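Local structure of clavulanic acid biosynthesis oligopeptide binding protein 2 (Streptomyces clavuligerus, 2WOL) at residues A[33-38]-A[268-273]; A[116-121]-A[164-169]; A[262-267]-A[532-537]. The protein probably binds peptides or related small molecules as an extracellular solute-binding protein associated with the clavulanic acid biosynthetic pathway. All coordinates share one frame; numbering follows the deposited sequence.

Contacts 1 and 3 are neighbours, their centres 9 Å apart, and together they fix helix 257-265 and strand 271-272, which follow each other in the chain, against two parts far away in the sequence: strand 34-39 near the N-terminus and the end of strand 523-534 near the C-terminus. They touch directly, through a probable hydrogen bond from Asn536 to the carbonyl of Asp270 and, in the conformer of Glu268 given, a salt bridge between Arg263 and Glu268. Contact 2 lies well apart, its centre 37 Å from that of contact 1 and 44 Å from that of contact 3, and it joins a helix to the edge of a separate antiparallel sheet.

Contact 1 (A[33-38]-A[268-273]); sequences GTLRLV and EFDINL
Arg36 meets 268-273 along nearly its whole length. Its CB lies 3.6 Å from Asp270 OD2, CG passes a little farther from the same oxygen, and the chain then bends at chi3 (55°), turning the guanidinium toward the backbone of Glu268. There NE and NH2 grip one atom side-on: Glu268 O is 2.9 Å from Arg36 NE and 2.8 Å from Arg36 NH2, and lies in the guanidinium plane. A long, multiply donating side chain suits this exposed margin.

Asp270 answers from the other segment. Its OD2 takes the Arg36 backbone N-H at 2.8 Å in an almost straight bond (169°), met from above the carboxylate plane, while its own N donates to Arg36 O. A water joins OD2 to Thr34 O, and Trp538 holds OD1. Farther along, parallel strand pairing takes over, with Val38 N bonding to Ile271 O and Leu273 N to Val38 O.

The beta-branched Val38 sets CB over one face of the Phe269 ring, 4.0 Å from its centroid, a CH-pi contact. On the opposite face of the sheet from Val38, Leu37 packs on Ile271, with Leu273 beside it. Edge strand 271-272 is thus joined to the five-stranded mixed sheet by main-chain bonds and by a buried carboxylate whose several donors would probably favour its charged form.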
loop_
_atom_site.group_PDB
_atom_site.type_symbol
_atom_site.label_atom_id
_atom_site.label_comp_id
_atom_site.label_asym_id
_atom_site.label_seq_id
_atom_site.Cartn_x
_atom_site.Cartn_y
_atom_site.Cartn_z
ATOM N N GLY A 33 5.004 -27.235 -13.306
ATOM C CA GLY A 33 6.187 -26.408 -13.473
ATOM C C GLY A 33 6.568 -25.648 -12.219
ATOM O O GLY A 33 5.846 -25.663 -11.216
ATOM N N THR A 34 7.719 -24.988 -12.288
ATOM C CA THR A 34 8.229 -24.194 -11.184
ATOM C C THR A 34 8.229 -22.728 -11.600
ATOM O O THR A 34 8.837 -22.367 -12.609
ATOM C CB THR A 34 9.648 -24.646 -10.800
ATOM O OG1 THR A 34 9.598 -26.004 -10.344
ATOM C CG2 THR A 34 10.225 -23.771 -9.694
ATOM N N LEU A 35 7.535 -21.897 -10.828
ATOM C CA LEU A 35 7.521 -20.460 -11.077
ATOM C C LEU A 35 8.750 -19.851 -10.417
ATOM O O LEU A 35 8.903 -19.912 -9.196
ATOM C CB LEU A 35 6.236 -19.814 -10.546
ATOM C CG LEU A 35 6.046 -18.310 -10.786
ATOM C CD1 LEU A 35 5.914 -17.955 -12.278
ATOM C CD2 LEU A 35 4.840 -17.811 -10.011
ATOM N N ARG A 36 9.626 -19.282 -11.239
ATOM C CA ARG A 36 10.885 -18.724 -10.765
ATOM C C ARG A 36 10.753 -17.225 -10.554
ATOM O O ARG A 36 10.660 -16.450 -11.511
ATOM C CB ARG A 36 12.014 -19.046 -11.747
ATOM C CG ARG A 36 12.337 -20.534 -11.850
ATOM C CD ARG A 36 13.276 -20.838 -13.015
ATOM N NE ARG A 36 14.505 -20.044 -12.960
ATOM C CZ ARG A 36 15.599 -20.369 -12.270
ATOM N NH1 ARG A 36 15.649 -21.489 -11.555
ATOM N NH2 ARG A 36 16.654 -19.565 -12.294
ATOM N N LEU A 37 10.717 -16.832 -9.284
ATOM C CA LEU A 37 10.562 -15.434 -8.899
ATOM C C LEU A 37 11.888 -14.869 -8.420
ATOM O O LEU A 37 12.787 -15.613 -8.026
ATOM C CB LEU A 37 9.502 -15.291 -7.799
ATOM C CG LEU A 37 8.089 -15.796 -8.116
ATOM C CD1 LEU A 37 7.183 -15.621 -6.919
ATOM C CD2 LEU A 37 7.513 -15.082 -9.334
ATOM N N VAL A 38 12.005 -13.546 -8.456
ATOM C CA VAL A 38 13.219 -12.894 -7.988
ATOM C C VAL A 38 12.878 -11.610 -7.219
ATOM O O VAL A 38 11.859 -10.968 -7.475
ATOM C CB VAL A 38 14.217 -12.655 -9.162
ATOM C CG1 VAL A 38 13.657 -11.668 -10.188
ATOM C CG2 VAL A 38 15.590 -12.229 -8.644
ATOM N N GLU A 268 16.209 -15.845 -17.098
ATOM C CA GLU A 268 16.700 -16.683 -15.995
ATOM C C GLU A 268 15.714 -16.711 -14.829
ATOM O O GLU A 268 15.688 -17.661 -14.038
ATOM C CB GLU A 268 18.077 -16.205 -15.531
ATOM C CG GLU A 268 19.183 -16.402 -16.572
ATOM C CD GLU A 268 20.424 -15.569 -16.294
ATOM O OE1 GLU A 268 20.830 -15.450 -15.119
ATOM O OE2 GLU A 268 21.004 -15.036 -17.260
ATOM N N PHE A 269 14.913 -15.658 -14.733
ATOM C CA PHE A 269 13.798 -15.601 -13.796
ATOM C C PHE A 269 12.548 -15.250 -14.577
ATOM O O PHE A 269 12.627 -14.594 -15.613
ATOM C CB PHE A 269 14.064 -14.575 -12.695
ATOM C CG PHE A 269 15.346 -14.814 -11.963
ATOM C CD1 PHE A 269 16.466 -14.036 -12.227
ATOM C CD2 PHE A 269 15.449 -15.850 -11.036
ATOM C CE1 PHE A 269 17.663 -14.274 -11.564
ATOM C CE2 PHE A 269 16.639 -16.091 -10.368
ATOM C CZ PHE A 269 17.751 -15.301 -10.633
ATOM N N ASP A 270 11.401 -15.693 -14.081
ATOM C CA ASP A 270 10.148 -15.491 -14.791
ATOM C C ASP A 270 9.572 -14.105 -14.551
ATOM O O ASP A 270 9.186 -13.414 -15.495
ATOM C CB ASP A 270 9.136 -16.564 -14.386
ATOM C CG ASP A 270 9.606 -17.967 -14.726
ATOM O OD1 ASP A 270 10.316 -18.137 -15.744
ATOM O OD2 ASP A 270 9.258 -18.904 -13.981
ATOM N N ILE A 271 9.527 -13.715 -13.276
ATOM C CA ILE A 271 8.870 -12.496 -12.815
ATOM C C ILE A 271 9.609 -11.929 -11.606
ATOM O O ILE A 271 10.097 -12.682 -10.762
ATOM C CB ILE A 271 7.387 -12.781 -12.415
ATOM C CG1 ILE A 271 6.560 -13.268 -13.617
ATOM C CG2 ILE A 271 6.729 -11.559 -11.741
ATOM C CD1 ILE A 271 6.272 -12.211 -14.685
ATOM N N ASN A 272 9.689 -10.600 -11.539
ATOM C CA ASN A 272 10.178 -9.906 -10.350
ATOM C C ASN A 272 9.046 -9.807 -9.322
ATOM O O ASN A 272 8.094 -9.047 -9.507
ATOM C CB ASN A 272 10.694 -8.517 -10.746
ATOM C CG ASN A 272 11.107 -7.672 -9.553
ATOM O OD1 ASN A 272 10.895 -8.044 -8.401
ATOM N ND2 ASN A 272 11.703 -6.522 -9.834
ATOM N N LEU A 273 9.158 -10.579 -8.242
ATOM C CA LEU A 273 8.149 -10.591 -7.181
ATOM C C LEU A 273 8.105 -9.281 -6.403
ATOM O O LEU A 273 7.029 -8.779 -6.079
ATOM C CB LEU A 273 8.393 -11.756 -6.212
ATOM C CG LEU A 273 7.604 -11.745 -4.894
ATOM C CD1 LEU A 273 6.104 -11.862 -5.130
ATOM C CD2 LEU A 273 8.093 -12.843 -3.960
HETATM O O HOH W 1 9.980 -21.325 -14.923
#

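Contact 2 (A[116-121]-A[164-169]); sequences TSDDVR and VLTPDE
Ser117, at the start of helix 117-127, fits closely against the turn that follows strand 164-166. Its backbone N donates to Glu169 O at 2.8 Å, from above the carbonyl plane, and its OG donates to Asp168 O at 2.7 Å, in that carbonyl's plane and on a lone pair. The first torsion (chi1 61°) turns OG to Asp168 O, while the backbone N serves the next carbonyl; a short hydroxyl side chain suits this close approach. Beside it, the side chains of Thr116 and Glu169 lie side by side, pointing the same way, with CG2 nearest CB.

One turn later Arg121 spans the gap to the strand. Its CG and CD slide past Val164, with Arg121 CD 3.6 Å from Val164 CG1, and a bend at chi3 brings the guanidinium to the main chain, where NH1 donates to Val164 O at 3.0 Å in the guanidinium plane. Thr166 OG1 lies over one face of this group, 3.2 Å from Arg121 NH2 but badly angled for a hydrogen bond. On the inner side Val164 is buried against Ile172 and Phe174 of the adjacent strand.

The outer side is looser. Asp118 is exposed; in the conformer given, its OD1 accepts from Thr166 OG1 at 3.0 Å and lies well out of the guanidinium plane of Arg121, a salt bridge of charge alone. The Glu169 carboxylate, in its given conformer, leads away from the helix.

Just before the helix, Thr116 N donates to Asp119 OD2 and Thr116 O accepts from Asp119 N. The whole is a helix packed on the edge strand of a four-stranded antiparallel sheet, segments 117-121 and 164-166 running nearly antiparallel (167°), with the helix's N-terminal end joined to the chain just past the corner at Pro167.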
loop_
_atom_site.group_PDB
_atom_site.type_symbol
_atom_site.label_atom_id
_atom_site.label_comp_id
_atom_site.label_asym_id
_atom_site.label_seq_id
_atom_site.Cartn_x
_atom_site.Cartn_y
_atom_site.Cartn_z
ATOM N N THR A 116 -10.857 -23.295 12.085
ATOM C CA THR A 116 -12.080 -22.895 12.780
ATOM C C THR A 116 -12.104 -21.390 13.026
ATOM O O THR A 116 -11.079 -20.713 12.912
ATOM C CB THR A 116 -12.257 -23.627 14.141
ATOM O OG1 THR A 116 -11.238 -23.203 15.057
ATOM C CG2 THR A 116 -12.200 -25.146 13.969
ATOM N N SER A 117 -13.281 -20.876 13.371
ATOM C CA SER A 117 -13.457 -19.456 13.682
ATOM C C SER A 117 -12.567 -18.992 14.837
ATOM O O SER A 117 -12.130 -17.839 14.862
ATOM C CB SER A 117 -14.922 -19.153 13.982
ATOM O OG SER A 117 -15.370 -19.888 15.112
ATOM N N ASP A 118 -12.288 -19.892 15.779
ATOM C CA ASP A 118 -11.348 -19.614 16.871
ATOM C C ASP A 118 -9.978 -19.174 16.354
ATOM O O ASP A 118 -9.304 -18.373 16.999
ATOM C CB ASP A 118 -11.204 -20.817 17.805
ATOM C CG ASP A 118 -12.155 -20.759 18.996
ATOM O OD1 ASP A 118 -13.048 -19.883 19.038
ATOM O OD2 ASP A 118 -12.003 -21.603 19.904
ATOM N N ASP A 119 -9.578 -19.697 15.194
ATOM C CA ASP A 119 -8.263 -19.405 14.616
ATOM C C ASP A 119 -8.220 -18.013 14.000
ATOM O O ASP A 119 -7.159 -17.377 13.970
ATOM C CB ASP A 119 -7.906 -20.433 13.541
ATOM C CG ASP A 119 -7.973 -21.871 14.039
ATOM O OD1 ASP A 119 -7.984 -22.102 15.271
ATOM O OD2 ASP A 119 -7.993 -22.778 13.178
ATOM N N VAL A 120 -9.367 -17.556 13.498
ATOM C CA VAL A 120 -9.474 -16.210 12.946
ATOM C C VAL A 120 -9.464 -15.203 14.091
ATOM O O VAL A 120 -8.761 -14.192 14.025
ATOM C CB VAL A 120 -10.730 -16.027 12.055
ATOM C CG1 VAL A 120 -10.806 -14.593 11.524
ATOM C CG2 VAL A 120 -10.714 -17.015 10.899
ATOM N N ARG A 121 -10.224 -15.488 15.146
ATOM C CA ARG A 121 -10.163 -14.649 16.334
ATOM C C ARG A 121 -8.744 -14.609 16.884
ATOM O O ARG A 121 -8.251 -13.540 17.253
ATOM C CB ARG A 121 -11.120 -15.127 17.418
ATOM C CG ARG A 121 -11.004 -14.312 18.700
ATOM C CD ARG A 121 -12.189 -14.519 19.594
ATOM N NE ARG A 121 -12.184 -15.848 20.188
ATOM C CZ ARG A 121 -13.174 -16.324 20.929
ATOM N NH1 ARG A 121 -14.249 -15.574 21.161
ATOM N NH2 ARG A 121 -13.087 -17.547 21.435
ATOM N N VAL A 164 -14.867 -9.819 20.057
ATOM C CA VAL A 164 -14.886 -10.847 19.018
ATOM C C VAL A 164 -15.558 -12.113 19.546
ATOM O O VAL A 164 -15.054 -12.756 20.468
ATOM C CB VAL A 164 -13.475 -11.191 18.462
ATOM C CG1 VAL A 164 -13.608 -12.115 17.264
ATOM C CG2 VAL A 164 -12.710 -9.940 18.052
ATOM N N LEU A 165 -16.703 -12.453 18.960
ATOM C CA LEU A 165 -17.449 -13.637 19.375
ATOM C C LEU A 165 -17.312 -14.775 18.377
ATOM O O LEU A 165 -17.231 -14.551 17.169
ATOM C CB LEU A 165 -18.928 -13.305 19.559
ATOM C CG LEU A 165 -19.330 -12.119 20.434
ATOM C CD1 LEU A 165 -20.836 -11.965 20.384
ATOM C CD2 LEU A 165 -18.853 -12.289 21.868
ATOM N N THR A 166 -17.286 -16.000 18.894
ATOM C CA THR A 166 -17.290 -17.198 18.064
ATOM C C THR A 166 -18.388 -18.156 18.545
ATOM O O THR A 166 -18.089 -19.160 19.200
ATOM C CB THR A 166 -15.912 -17.904 18.053
ATOM O OG1 THR A 166 -15.482 -18.149 19.401
ATOM C CG2 THR A 166 -14.866 -17.040 17.347
ATOM N N PRO A 167 -19.666 -17.847 18.221
ATOM C CA PRO A 167 -20.789 -18.661 18.721
ATOM C C PRO A 167 -20.711 -20.142 18.337
ATOM O O PRO A 167 -21.220 -20.987 19.070
ATOM C CB PRO A 167 -22.027 -17.993 18.109
ATOM C CG PRO A 167 -21.520 -17.134 17.007
ATOM C CD PRO A 167 -20.131 -16.728 17.381
ATOM N N ASP A 168 -20.093 -20.448 17.198
ATOM C CA ASP A 168 -19.689 -21.820 16.885
ATOM C C ASP A 168 -18.386 -21.844 16.079
ATOM O O ASP A 168 -17.811 -20.787 15.789
ATOM C CB ASP A 168 -20.822 -22.621 16.209
ATOM C CG ASP A 168 -21.239 -22.055 14.856
ATOM O OD1 ASP A 168 -20.376 -21.554 14.109
ATOM O OD2 ASP A 168 -22.442 -22.142 14.525
ATOM N N GLU A 169 -17.930 -23.041 15.711
ATOM C CA GLU A 169 -16.642 -23.209 15.028
ATOM C C GLU A 169 -16.605 -22.614 13.615
ATOM O O GLU A 169 -15.533 -22.510 13.014
ATOM C CB GLU A 169 -16.240 -24.690 14.984
ATOM C CG GLU A 169 -15.843 -25.280 16.338
ATOM C CD GLU A 169 -17.024 -25.794 17.154
ATOM O OE1 GLU A 169 -18.184 -25.691 16.694
ATOM O OE2 GLU A 169 -16.785 -26.310 18.267
#

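Contact 3 (A[262-267]-A[532-537]); sequences ARLIAG and LHFRNP
Ile265 and Phe534 cross at about a right angle, and Ile265 CG1 stands over the centre of the phenyl ring, 3.8 Å from its centroid and directly on the ring normal. This is a CH-pi contact: the flat aromatic face offers an even seat to a methylene group, and the branched aliphatic chain fills the space above it. Phe534 reaches the helix because its CG is anti to the backbone N (chi1 -172°), which carries the ring out from strand 523-534 toward helix 257-265. Thr296 and helix 280-288 add to the surroundings, the former touching Phe534 and the latter Ile265.

Leu264 approaches the same residue differently. Its side chain slides past Phe534 in the opposite direction, with Leu264 CD2 4.0 Å from Phe534 CB, while its other methyl, CD1, lies 3.9 Å from Asn536 ND2. A leucine, with two separate methyls, can thus serve both the aromatic residue and the flank of the amide.

The side chains of Asn536 and Leu264 likewise pass in opposite directions, and the amide turns to the end of the helix. ND2 donates to Leu264 O at 2.9 Å in a nearly straight bond (173°), and that oxygen lies close to the amide plane. The same carbonyl also accepts from Gly267 N, which arrives from the opposite face, as the chain closes the helix in a Schellman motif. The positive phi of Gly267 (92°) suits a residue without a CB. At its other end the amide uses OD1, 2.7 Å from a water that also donates to Ile265 O.

ND2 also bonds to Asp270 O, just before strand 271-272. The buried amide is therefore used at both ends: Leu264 O gains a second donor and Ile265 O a water, while apolar Ile265, Leu264 and Phe534 pack beside it.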
loop_
_atom_site.group_PDB
_atom_site.type_symbol
_atom_site.label_atom_id
_atom_site.label_comp_id
_atom_site.label_asym_id
_atom_site.label_seq_id
_atom_site.Cartn_x
_atom_site.Cartn_y
_atom_site.Cartn_z
ATOM N N ALA A 262 18.526 -7.472 -15.588
ATOM C CA ALA A 262 19.245 -8.117 -16.688
ATOM C C ALA A 262 18.914 -9.601 -16.773
ATOM O O ALA A 262 18.663 -10.125 -17.853
ATOM C CB ALA A 262 20.747 -7.909 -16.552
ATOM N N ARG A 263 18.897 -10.270 -15.624
ATOM C CA ARG A 263 18.655 -11.704 -15.584
ATOM C C ARG A 263 17.182 -12.042 -15.831
ATOM O O ARG A 263 16.869 -13.074 -16.426
ATOM C CB ARG A 263 19.178 -12.284 -14.270
ATOM C CG ARG A 263 20.702 -12.205 -14.193
ATOM C CD ARG A 263 21.257 -12.402 -12.800
ATOM N NE ARG A 263 21.238 -13.791 -12.357
ATOM C CZ ARG A 263 21.767 -14.219 -11.213
ATOM N NH1 ARG A 263 22.387 -13.372 -10.392
ATOM N NH2 ARG A 263 21.692 -15.498 -10.895
ATOM N N LEU A 264 16.290 -11.157 -15.395
ATOM C CA LEU A 264 14.865 -11.278 -15.693
ATOM C C LEU A 264 14.613 -11.184 -17.202
ATOM O O LEU A 264 13.946 -12.047 -17.788
ATOM C CB LEU A 264 14.076 -10.184 -14.959
ATOM C CG LEU A 264 12.581 -10.039 -15.255
ATOM C CD1 LEU A 264 11.811 -11.232 -14.721
ATOM C CD2 LEU A 264 12.066 -8.755 -14.638
ATOM N N ILE A 265 15.146 -10.135 -17.825
ATOM C CA ILE A 265 14.962 -9.925 -19.266
ATOM C C ILE A 265 15.600 -11.058 -20.084
ATOM O O ILE A 265 15.066 -11.453 -21.124
ATOM C CB ILE A 265 15.437 -8.505 -19.699
ATOM C CG1 ILE A 265 14.528 -7.438 -19.067
ATOM C CG2 ILE A 265 15.477 -8.358 -21.227
ATOM C CD1 ILE A 265 15.030 -6.005 -19.193
ATOM N N ALA A 266 16.705 -11.606 -19.579
ATOM C CA ALA A 266 17.375 -12.763 -20.195
ATOM C C ALA A 266 16.593 -14.076 -20.046
ATOM O O ALA A 266 16.910 -15.065 -20.707
ATOM C CB ALA A 266 18.785 -12.926 -19.636
ATOM N N GLY A 267 15.598 -14.092 -19.163
ATOM C CA GLY A 267 14.752 -15.270 -18.965
ATOM C C GLY A 267 15.197 -16.232 -17.877
ATOM O O GLY A 267 14.622 -17.312 -17.734
ATOM N N LEU A 532 7.276 0.323 -14.354
ATOM C CA LEU A 532 7.404 -0.551 -15.516
ATOM C C LEU A 532 7.661 -1.981 -15.068
ATOM O O LEU A 532 8.715 -2.271 -14.511
ATOM C CB LEU A 532 8.540 -0.077 -16.427
ATOM C CG LEU A 532 8.298 1.202 -17.232
ATOM C CD1 LEU A 532 9.589 1.717 -17.804
ATOM C CD2 LEU A 532 7.288 0.980 -18.342
ATOM N N HIS A 533 6.689 -2.863 -15.297
ATOM C CA HIS A 533 6.870 -4.284 -15.005
ATOM C C HIS A 533 7.178 -5.043 -16.284
ATOM O O HIS A 533 6.568 -4.779 -17.319
ATOM C CB HIS A 533 5.605 -4.894 -14.399
ATOM C CG HIS A 533 5.180 -4.291 -13.096
ATOM N ND1 HIS A 533 6.038 -4.114 -12.030
ATOM C CD2 HIS A 533 3.962 -3.875 -12.673
ATOM C CE1 HIS A 533 5.371 -3.590 -11.016
ATOM N NE2 HIS A 533 4.109 -3.438 -11.379
ATOM N N PHE A 534 8.103 -5.999 -16.195
ATOM C CA PHE A 534 8.464 -6.862 -17.324
ATOM C C PHE A 534 7.933 -8.275 -17.081
ATOM O O PHE A 534 8.130 -8.844 -16.011
ATOM C CB PHE A 534 9.989 -6.886 -17.508
ATOM C CG PHE A 534 10.443 -7.584 -18.765
ATOM C CD1 PHE A 534 10.580 -6.871 -19.956
ATOM C CD2 PHE A 534 10.743 -8.947 -18.760
ATOM C CE1 PHE A 534 10.997 -7.507 -21.124
ATOM C CE2 PHE A 534 11.167 -9.594 -19.937
ATOM C CZ PHE A 534 11.292 -8.862 -21.112
ATOM N N ARG A 535 7.247 -8.830 -18.074
ATOM C CA ARG A 535 6.694 -10.182 -17.970
ATOM C C ARG A 535 7.265 -11.065 -19.065
ATOM O O ARG A 535 7.158 -10.748 -20.254
ATOM C CB ARG A 535 5.160 -10.168 -18.069
ATOM C CG ARG A 535 4.621 -9.235 -19.148
ATOM C CD ARG A 535 3.136 -9.430 -19.453
ATOM N NE ARG A 535 2.626 -8.171 -19.988
ATOM C CZ ARG A 535 2.728 -7.791 -21.259
ATOM N NH1 ARG A 535 3.266 -8.602 -22.168
ATOM N NH2 ARG A 535 2.279 -6.597 -21.619
ATOM N N ASN A 536 7.875 -12.178 -18.676
ATOM C CA ASN A 536 8.337 -13.130 -19.675
ATOM C C ASN A 536 7.160 -13.829 -20.355
ATOM O O ASN A 536 6.143 -14.092 -19.710
ATOM C CB ASN A 536 9.345 -14.096 -19.072
ATOM C CG ASN A 536 10.747 -13.521 -19.072
ATOM O OD1 ASN A 536 11.269 -13.148 -20.124
ATOM N ND2 ASN A 536 11.356 -13.417 -17.895
ATOM N N PRO A 537 7.271 -14.087 -21.673
ATOM C CA PRO A 537 6.097 -14.521 -22.453
ATOM C C PRO A 537 5.529 -15.917 -22.137
ATOM O O PRO A 537 4.384 -16.213 -22.506
ATOM C CB PRO A 537 6.589 -14.431 -23.906
ATOM C CG PRO A 537 8.076 -14.572 -23.818
ATOM C CD PRO A 537 8.471 -13.927 -22.517
HETATM O O HOH W 2 13.528 -13.709 -21.497
#